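Local coordinates for hypothetical protein (Bacteroides ovatus, PDB 4EPS), which is probably a component of the fimbrium tip, part of the filamentous cell-surface appendages that mediate adhesion and biofilm formation, at residues Tyr89-Tyr92 / Pro93-Glu97; Phe65-Gly69 / Ser70-Gly74. All blocks are in the same frame, centred on the assembly; numbering follows the deposited sequence.

Interaction 1. Residues Tyr89-Tyr92 / Pro93-Glu97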
ATOM      1  N   TYR A  89      57.318 -10.884 -14.882  1.00 25.52           N
ATOM      2  CA  TYR A  89      56.498 -10.816 -13.659  1.00 25.21           C
ATOM      3  C   TYR A  89      56.043  -9.411 -13.426  1.00 28.47           C
ATOM      4  O   TYR A  89      56.827  -8.478 -13.645  1.00 29.60           O
ATOM      5  CB  TYR A  89      57.314 -11.260 -12.423  1.00 25.70           C
ATOM      6  CG  TYR A  89      57.824 -12.672 -12.470  1.00 27.75           C
ATOM      7  CD1 TYR A  89      59.050 -12.972 -13.062  1.00 29.80           C
ATOM      8  CD2 TYR A  89      57.102 -13.713 -11.895  1.00 29.12           C
ATOM      9  CE1 TYR A  89      59.532 -14.278 -13.105  1.00 30.01           C
ATOM     10  CE2 TYR A  89      57.580 -15.024 -11.923  1.00 29.62           C
ATOM     11  CZ  TYR A  89      58.801 -15.294 -12.518  1.00 34.95           C
ATOM     12  OH  TYR A  89      59.285 -16.571 -12.527  1.00 37.33           O
ATOM     13  N   ALA A  90      54.820  -9.234 -12.931  1.00 24.30           N
ATOM     14  CA  ALA A  90      54.371  -7.877 -12.600  1.00 24.15           C
ATOM     15  C   ALA A  90      53.674  -7.866 -11.247  1.00 25.08           C
ATOM     16  O   ALA A  90      53.104  -8.878 -10.831  1.00 23.35           O
ATOM     17  CB  ALA A  90      53.446  -7.323 -13.672  1.00 25.16           C
ATOM     18  N   TYR A  91      53.714  -6.719 -10.572  1.00 22.29           N
ATOM     19  CA  TYR A  91      53.008  -6.564  -9.294  1.00 23.06           C
ATOM     20  C   TYR A  91      52.460  -5.164  -9.185  1.00 26.25           C
ATOM     21  O   TYR A  91      52.968  -4.217  -9.800  1.00 24.25           O
ATOM     22  CB  TYR A  91      53.915  -6.893  -8.072  1.00 23.97           C
ATOM     23  CG  TYR A  91      54.913  -5.789  -7.784  1.00 25.40           C
ATOM     24  CD1 TYR A  91      56.033  -5.608  -8.593  1.00 27.59           C
ATOM     25  CD2 TYR A  91      54.677  -4.853  -6.779  1.00 26.22           C
ATOM     26  CE1 TYR A  91      56.925  -4.560  -8.369  1.00 27.25           C
ATOM     27  CE2 TYR A  91      55.534  -3.770  -6.581  1.00 27.23           C
ATOM     28  CZ  TYR A  91      56.668  -3.639  -7.369  1.00 31.68           C
ATOM     29  OH  TYR A  91      57.514  -2.572  -7.203  1.00 29.46           O
ATOM     30  N   TYR A  92      51.457  -5.042  -8.334  1.00 23.19           N
ATOM     31  CA  TYR A  92      50.796  -3.799  -7.984  1.00 22.80           C
ATOM     32  C   TYR A  92      50.642  -3.747  -6.453  1.00 27.18           C
ATOM     33  O   TYR A  92      50.237  -4.764  -5.894  1.00 26.02           O
ATOM     34  CB  TYR A  92      49.400  -3.763  -8.651  1.00 22.09           C
ATOM     35  CG  TYR A  92      48.576  -2.582  -8.183  1.00 24.46           C
ATOM     36  CD1 TYR A  92      47.793  -2.664  -7.030  1.00 26.38           C
ATOM     37  CD2 TYR A  92      48.645  -1.353  -8.842  1.00 25.45           C
ATOM     38  CE1 TYR A  92      47.114  -1.551  -6.538  1.00 27.81           C
ATOM     39  CE2 TYR A  92      47.939  -0.245  -8.380  1.00 26.48           C
ATOM     40  CZ  TYR A  92      47.179  -0.350  -7.227  1.00 33.09           C
ATOM     41  OH  TYR A  92      46.489   0.739  -6.774  1.00 32.10           O
ATOM     42  N   PRO A  93      50.739  -2.576  -5.785  1.00 26.30           N
ATOM     43  CA  PRO A  93      51.188  -1.271  -6.304  1.00 26.39           C
ATOM     44  C   PRO A  93      52.702  -1.178  -6.290  1.00 30.00           C
ATOM     45  O   PRO A  93      53.348  -1.686  -5.364  1.00 28.55           O
ATOM     46  CB  PRO A  93      50.546  -0.270  -5.330  1.00 28.66           C
ATOM     47  CG  PRO A  93      50.502  -1.027  -3.994  1.00 33.02           C
ATOM     48  CD  PRO A  93      50.449  -2.513  -4.331  1.00 28.30           C
ATOM     49  N   TYR A  94      53.263  -0.517  -7.313  1.00 25.89           N
ATOM     50  CA  TYR A  94      54.704  -0.311  -7.459  1.00 26.35           C
ATOM     51  C   TYR A  94      55.317   0.233  -6.170  1.00 31.34           C
ATOM     52  O   TYR A  94      54.755   1.151  -5.564  1.00 29.31           O
ATOM     53  CB  TYR A  94      54.957   0.690  -8.609  1.00 27.69           C
ATOM     54  CG  TYR A  94      56.390   1.168  -8.704  1.00 30.26           C
ATOM     55  CD1 TYR A  94      57.378   0.362  -9.264  1.00 31.48           C
ATOM     56  CD2 TYR A  94      56.751   2.441  -8.269  1.00 32.01           C
ATOM     57  CE1 TYR A  94      58.704   0.788  -9.336  1.00 32.13           C
ATOM     58  CE2 TYR A  94      58.071   2.887  -8.358  1.00 34.28           C
ATOM     59  CZ  TYR A  94      59.044   2.055  -8.890  1.00 40.42           C
ATOM     60  OH  TYR A  94      60.346   2.488  -8.970  1.00 39.54           O
ATOM     61  N   GLN A  95      56.468  -0.335  -5.780  1.00 31.41           N
ATOM     62  CA  GLN A  95      57.285   0.048  -4.617  1.00 32.15           C
ATOM     63  C   GLN A  95      58.662   0.449  -5.140  1.00 37.92           C
ATOM     64  O   GLN A  95      59.244  -0.301  -5.924  1.00 36.43           O
ATOM     65  CB  GLN A  95      57.410  -1.132  -3.616  1.00 32.82           C
ATOM     66  CG  GLN A  95      56.073  -1.725  -3.107  1.00 38.68           C
ATOM     67  CD  GLN A  95      55.262  -0.755  -2.286  1.00 46.12           C
ATOM     68  OE1 GLN A  95      55.671  -0.322  -1.205  1.00 37.88           O
ATOM     69  NE2 GLN A  95      54.081  -0.403  -2.769  1.00 31.20           N
ATOM     70  N   SER A  96      59.162   1.633  -4.745  1.00 37.80           N
ATOM     71  CA  SER A  96      60.493   2.135  -5.119  1.00 39.71           C
ATOM     72  C   SER A  96      61.593   1.187  -4.667  1.00 43.67           C
ATOM     73  O   SER A  96      62.584   1.016  -5.384  1.00 43.83           O
ATOM     74  CB  SER A  96      60.748   3.513  -4.509  1.00 44.46           C
ATOM     75  OG  SER A  96      60.095   4.523  -5.257  1.00 56.91           O
ATOM     76  N   GLU A  97      61.410   0.549  -3.490  1.00 40.13           N
ATOM     77  CA  GLU A  97      62.405  -0.376  -2.945  1.00 40.37           C
ATOM     78  C   GLU A  97      61.908  -1.821  -3.021  1.00 41.53           C
ATOM     79  O   GLU A  97      60.918  -2.174  -2.387  1.00 42.27           O
ATOM     80  CB  GLU A  97      62.777   0.019  -1.490  1.00 42.56           C
ATOM     81  CG  GLU A  97      63.945  -0.763  -0.896  1.00 59.68           C
ATOM     82  CD  GLU A  97      65.294  -0.550  -1.559  1.00 88.08           C
ATOM     83  OE1 GLU A  97      65.601  -1.270  -2.536  1.00 79.10           O
ATOM     84  OE2 GLU A  97      66.051   0.334  -1.095  1.00 91.94           O
TER

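Interaction 2. Residues Phe65-Gly69 / Ser70-Gly74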
ATOM      1  N   PHE A  65      55.510   1.236 -14.499  1.00 28.93           N
ATOM      2  CA  PHE A  65      54.569   1.591 -15.557  1.00 28.89           C
ATOM      3  C   PHE A  65      53.374   2.233 -14.911  1.00 30.96           C
ATOM      4  O   PHE A  65      52.906   1.731 -13.895  1.00 29.62           O
ATOM      5  CB  PHE A  65      54.168   0.365 -16.400  1.00 30.83           C
ATOM      6  CG  PHE A  65      55.280  -0.083 -17.302  1.00 33.07           C
ATOM      7  CD1 PHE A  65      56.245  -0.979 -16.851  1.00 35.32           C
ATOM      8  CD2 PHE A  65      55.426   0.461 -18.574  1.00 37.47           C
ATOM      9  CE1 PHE A  65      57.312  -1.357 -17.674  1.00 37.22           C
ATOM     10  CE2 PHE A  65      56.499   0.087 -19.387  1.00 39.66           C
ATOM     11  CZ  PHE A  65      57.421  -0.831 -18.938  1.00 37.30           C
ATOM     12  N   THR A  66      52.875   3.334 -15.485  1.00 25.42           N
ATOM     13  CA  THR A  66      51.760   4.101 -14.947  1.00 25.93           C
ATOM     14  C   THR A  66      50.549   4.047 -15.881  1.00 31.65           C
ATOM     15  O   THR A  66      50.697   4.208 -17.101  1.00 33.69           O
ATOM     16  CB  THR A  66      52.219   5.574 -14.720  1.00 33.70           C
ATOM     17  OG1 THR A  66      53.440   5.552 -13.988  1.00 37.42           O
ATOM     18  CG2 THR A  66      51.190   6.416 -13.983  1.00 31.51           C
ATOM     19  N   PHE A  67      49.363   3.804 -15.305  1.00 26.29           N
ATOM     20  CA  PHE A  67      48.129   3.778 -16.077  1.00 26.20           C
ATOM     21  C   PHE A  67      47.658   5.230 -16.246  1.00 32.00           C
ATOM     22  O   PHE A  67      47.684   5.979 -15.271  1.00 31.20           O
ATOM     23  CB  PHE A  67      47.056   2.915 -15.387  1.00 26.63           C
ATOM     24  CG  PHE A  67      45.834   2.637 -16.245  1.00 25.80           C
ATOM     25  CD1 PHE A  67      45.924   1.818 -17.370  1.00 28.06           C
ATOM     26  CD2 PHE A  67      44.581   3.104 -15.868  1.00 29.26           C
ATOM     27  CE1 PHE A  67      44.793   1.517 -18.132  1.00 28.34           C
ATOM     28  CE2 PHE A  67      43.442   2.792 -16.629  1.00 31.26           C
ATOM     29  CZ  PHE A  67      43.560   2.000 -17.751  1.00 28.84           C
ATOM     30  N   ASN A  68      47.312   5.644 -17.473  1.00 29.15           N
ATOM     31  CA  ASN A  68      46.902   7.035 -17.719  1.00 30.65           C
ATOM     32  C   ASN A  68      45.380   7.161 -17.865  1.00 35.07           C
ATOM     33  O   ASN A  68      44.893   8.215 -18.253  1.00 36.60           O
ATOM     34  CB  ASN A  68      47.622   7.584 -18.982  1.00 34.83           C
ATOM     35  CG  ASN A  68      47.079   7.076 -20.312  1.00 46.19           C
ATOM     36  OD1 ASN A  68      46.295   6.129 -20.386  1.00 31.24           O
ATOM     37  ND2 ASN A  68      47.440   7.728 -21.396  1.00 37.64           N
ATOM     38  N   GLY A  69      44.646   6.090 -17.581  1.00 29.35           N
ATOM     39  CA  GLY A  69      43.196   6.083 -17.741  1.00 28.42           C
ATOM     40  C   GLY A  69      42.772   5.283 -18.958  1.00 31.12           C
ATOM     41  O   GLY A  69      41.610   4.890 -19.072  1.00 32.84           O
ATOM     42  N   SER A  70      43.712   5.035 -19.869  1.00 26.47           N
ATOM     43  CA  SER A  70      43.466   4.286 -21.110  1.00 26.84           C
ATOM     44  C   SER A  70      44.511   3.176 -21.310  1.00 30.33           C
ATOM     45  O   SER A  70      44.149   2.098 -21.779  1.00 28.80           O
ATOM     46  CB  SER A  70      43.472   5.220 -22.326  1.00 27.04           C
ATOM     47  OG  SER A  70      42.356   6.103 -22.267  1.00 26.78           O
ATOM     48  N   SER A  71      45.794   3.445 -21.005  1.00 25.88           N
ATOM     49  CA  SER A  71      46.859   2.474 -21.258  1.00 26.38           C
ATOM     50  C   SER A  71      47.993   2.607 -20.257  1.00 28.94           C
ATOM     51  O   SER A  71      48.031   3.591 -19.501  1.00 27.98           O
ATOM     52  CB  SER A  71      47.402   2.641 -22.681  1.00 32.11           C
ATOM     53  OG  SER A  71      48.017   3.910 -22.866  1.00 35.49           O
ATOM     54  N   TRP A  72      48.919   1.626 -20.265  1.00 25.06           N
ATOM     55  CA  TRP A  72      50.089   1.594 -19.388  1.00 25.94           C
ATOM     56  C   TRP A  72      51.288   2.188 -20.103  1.00 33.99           C
ATOM     57  O   TRP A  72      51.623   1.758 -21.210  1.00 33.50           O
ATOM     58  CB  TRP A  72      50.394   0.146 -18.927  1.00 23.82           C
ATOM     59  CG  TRP A  72      49.291  -0.412 -18.075  1.00 23.60           C
ATOM     60  CD1 TRP A  72      48.176  -1.073 -18.503  1.00 25.53           C
ATOM     61  CD2 TRP A  72      49.149  -0.251 -16.660  1.00 23.60           C
ATOM     62  NE1 TRP A  72      47.372  -1.377 -17.432  1.00 24.95           N
ATOM     63  CE2 TRP A  72      47.941  -0.880 -16.287  1.00 26.61           C
ATOM     64  CE3 TRP A  72      49.964   0.316 -15.655  1.00 25.45           C
ATOM     65  CZ2 TRP A  72      47.512  -0.949 -14.957  1.00 26.79           C
ATOM     66  CZ3 TRP A  72      49.518   0.283 -14.338  1.00 26.61           C
ATOM     67  CH2 TRP A  72      48.317  -0.361 -13.997  1.00 26.79           C
ATOM     68  N   SER A  73      51.924   3.186 -19.481  1.00 35.29           N
ATOM     69  CA  SER A  73      53.103   3.855 -20.054  1.00 37.94           C
ATOM     70  C   SER A  73      54.289   3.866 -19.101  1.00 43.78           C
ATOM     71  O   SER A  73      54.138   3.915 -17.877  1.00 40.49           O
ATOM     72  CB  SER A  73      52.782   5.288 -20.468  1.00 42.66           C
ATOM     73  OG  SER A  73      52.003   5.963 -19.494  1.00 52.62           O
ATOM     74  N   GLY A  74      55.463   3.846 -19.703  1.00 43.81           N
ATOM     75  CA  GLY A  74      56.747   3.898 -19.031  1.00 44.86           C
ATOM     76  C   GLY A  74      57.832   3.977 -20.079  1.00 50.65           C
ATOM     77  O   GLY A  74      57.553   4.299 -21.238  1.00 50.40           O
TER
HETATM   78  O   HOH W   1      56.033   5.009 -15.447  1.00 49.77           O
HETATM   79  O   HOH W   2      43.391   8.331 -21.212  1.00 29.38           O

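Interaction 1. Residues Tyr89-Tyr92 / Pro93-Glu97
Y92 and P93 make a local aromatic-proline contact where strand 87-92 runs out into the loop that follows it. The peptide bond between them is cis. This folds the proline back over the Y92 ring, and the two side chains cross at about a right angle. P93 CB lies over the centre of the ring, 3.8 Å from its centroid and 7° off the normal, a CH-pi contact. With chi1 at 172°, Y92 CG points away from its own N and lies next to the carbonyl carbon, which sets one ring face against the proline; D44 takes the hydroxyl at the far end. Cutting this tyrosine back to alanine is likely to strip the proline of the ring face it packs on and leave D44 without its hydroxyl mate. Y91 reaches along the loop instead. Its OH accepts a nearly straight hydrogen bond from Q95 N, 2.9 Å long, at the edge of the ring. The same hydroxyl bonds to N62 OD1 of strand 55-67. Q95 bends at chi2 (-65°), and its NE2 donates to P93 O at 3.0 Å from above the carbonyl plane. The arrangement is a type VIb turn with a cis-proline, the aromatic residue before it packing on the proline ring.

Interaction 2. Residues Phe65-Gly69 / Ser70-Gly74
In F67, CG stands across from the backbone N (chi1 -170°), while in W72 CG sits beside its own N (chi1 -65°), and the two side chains cross on one face of the beta hairpin. F67 CB sits 3.6 Å from the centroid of the indole six-membered ring, over its face, as a CH-pi contact. F67 CD1 lies 3.5 Å from W72 NE1, and the phenyl plane is oblique to the indole. F67 and W72 form an antiparallel non-hydrogen-bonded pair; next to it, T66 and S73 form the hydrogen-bonded pair, with T66 N to S73 O at 2.8 Å. T66 O is gripped twice, by S73 N and by S73 OG, from opposite faces of its plane. At the turn, N68 OD1 accepts from S70 N at 2.9 Å, an Asx turn, and from S71 N at 2.8 Å, again from opposite faces. N68 N in return donates to S71 O at 3.0 Å. G69 has a positive phi (106°), where a CB would press on the preceding carbonyl O. F40 meets the W72 ring edge-to-face. Backbone bonds thus pair the strands, F67-W72 packing covers one face, and the N68 carboxamide oxygen ties the exposed turn.

From the N terminus, interaction 2 comes first. Residues 65-74 close the tight turn between strands 55-67 and 72-73. The chain then runs on to strand 87-92, and interaction 1 shapes its exit at residues 89-97. The two contacts lie in series; they neither nest nor cross. Their centres are 14 Å apart, and their nearest atoms, about 5 Å apart, do not touch. Strand 45-52 lies between them in the sheet, pairing antiparallel with both 55-67 and 87-92. I46 touches F65 and W72 of interaction 2 and Y92 of interaction 1. N62 ND2 ties strand 55-67 to Q95 O in the loop of interaction 1. Both contacts fall within the fimbrillin-like region.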